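Local atomic coordinates of sialyltransferase 0160 (Photobacterium damselae, PDB entry 4R84), a protein that probably transfers sialic acid from CMP-sialic acid to galactose-containing acceptor glycans, as a Rossmann-fold glycosyltransferase of the GT-B structural group. Residues T472-D475 / R476-L480. Numbering follows the deposited sequence.
Sequences TITD and REEAL
Glu478 reaches back from the first turn of helix 476-481 to Thr474 and Asp475 in the loop that leads into it. Its CB lies against Asp475 OD1, and CG, swung anti to its own carbonyl carbon (chi1 -72°), passes the same oxygen. Beyond CG the chain runs extended, bringing CD close to Thr474 OG1. There OE1 accepts twice: from Thr474 N at 2.8 Å on its anti side and from Thr474 OG1 at 2.6 Å on its syn side. Both donors come from one face of the carboxylate, each tilted well out of its plane. Glu478 OE2, 3.5 Å from Thr474 OG1, is not hydrogen-bonded to it. Thr474 OG1 sits between its backbone N and carbonyl carbon (chi1 57°), which turns the hydroxyl to the same oxygen as the amide. Asp475 N-caps the helix: OD1 accepts from Glu478 N at 2.8 Å with an N-H...O angle of 162°. Glu478, three residues on, thus holds the residue just before the cap through its amide and hydroxyl. Asp475 O takes Ala479 N at 3.0 Å, the opening i to i+4 bond of the helix. Ile473 CG2 packs on Ala479 CB at 3.8 Å, and both side chains rest on Phe467, joining the turn to strand 462-468. The side chain of Thr472 is about 7 Å from the bound CMP-3-fluoro-Neu5Ac. Asp475 OD1 and Glu478 OE1 stand 4.2 Å apart; the N-H groups and hydroxyl they accept from, and the helix N-terminus, would offset the like charges and probably favour both carboxylates staying ionised.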
# COMPACT_ATOMS: atom_id res chain seq x y z
N THR A 472 9.51 26.69 -11.92
CA THR A 472 10.94 26.45 -11.70
C THR A 472 11.66 25.95 -12.96
O THR A 472 12.90 25.95 -13.00
CB THR A 472 11.17 25.43 -10.57
OG1 THR A 472 10.55 24.18 -10.91
CG2 THR A 472 10.58 25.93 -9.26
N ILE A 473 10.91 25.53 -13.96
CA ILE A 473 11.51 25.00 -15.19
C ILE A 473 11.01 25.71 -16.44
O ILE A 473 9.85 25.58 -16.82
CB ILE A 473 11.21 23.49 -15.33
CG1 ILE A 473 11.75 22.72 -14.12
CG2 ILE A 473 11.79 22.95 -16.62
CD1 ILE A 473 11.37 21.23 -14.15
N THR A 474 11.90 26.45 -17.11
CA THR A 474 11.49 27.17 -18.31
C THR A 474 12.34 26.86 -19.55
O THR A 474 12.08 27.40 -20.62
CB THR A 474 11.46 28.71 -18.05
OG1 THR A 474 12.76 29.14 -17.61
CG2 THR A 474 10.47 29.04 -16.94
N ASP A 475 13.31 25.95 -19.41
CA ASP A 475 14.00 25.39 -20.58
C ASP A 475 14.64 24.05 -20.20
O ASP A 475 14.57 23.64 -19.04
CB ASP A 475 15.06 26.36 -21.15
CG ASP A 475 16.20 26.67 -20.19
OD1 ASP A 475 16.41 25.92 -19.21
OD2 ASP A 475 16.92 27.66 -20.44
N ARG A 476 15.27 23.38 -21.16
CA ARG A 476 15.80 22.04 -20.92
C ARG A 476 16.93 22.05 -19.90
O ARG A 476 17.03 21.15 -19.07
CB ARG A 476 16.30 21.40 -22.22
CG ARG A 476 16.81 19.99 -22.03
CD ARG A 476 16.98 19.26 -23.33
NE ARG A 476 17.39 17.88 -23.12
CZ ARG A 476 18.65 17.45 -23.09
NH1 ARG A 476 19.65 18.29 -23.30
NH2 ARG A 476 18.90 16.16 -22.88
N GLU A 477 17.78 23.07 -19.94
CA GLU A 477 18.86 23.16 -18.96
C GLU A 477 18.32 23.21 -17.54
O GLU A 477 18.83 22.55 -16.63
CB GLU A 477 19.75 24.37 -19.24
CG GLU A 477 20.70 24.16 -20.40
CD GLU A 477 21.55 22.91 -20.24
OE1 GLU A 477 22.17 22.74 -19.17
OE2 GLU A 477 21.58 22.10 -21.19
N GLU A 478 17.26 23.98 -17.35
CA GLU A 478 16.64 24.06 -16.03
C GLU A 478 15.98 22.74 -15.65
O GLU A 478 15.99 22.37 -14.48
CB GLU A 478 15.64 25.22 -15.98
CG GLU A 478 16.37 26.58 -15.98
CD GLU A 478 15.44 27.77 -16.10
OE1 GLU A 478 14.21 27.59 -16.05
OE2 GLU A 478 15.97 28.90 -16.24
N ALA A 479 15.45 22.01 -16.62
CA ALA A 479 14.89 20.69 -16.32
C ALA A 479 15.99 19.75 -15.84
O ALA A 479 15.83 19.07 -14.83
CB ALA A 479 14.19 20.10 -17.53
N LEU A 480 17.11 19.72 -16.57
CA LEU A 480 18.19 18.80 -16.23
C LEU A 480 18.72 19.03 -14.82
O LEU A 480 19.13 18.09 -14.14
CB LEU A 480 19.34 18.92 -17.23
CG LEU A 480 19.07 18.31 -18.61
CD1 LEU A 480 20.16 18.70 -19.58
CD2 LEU A 480 18.99 16.80 -18.48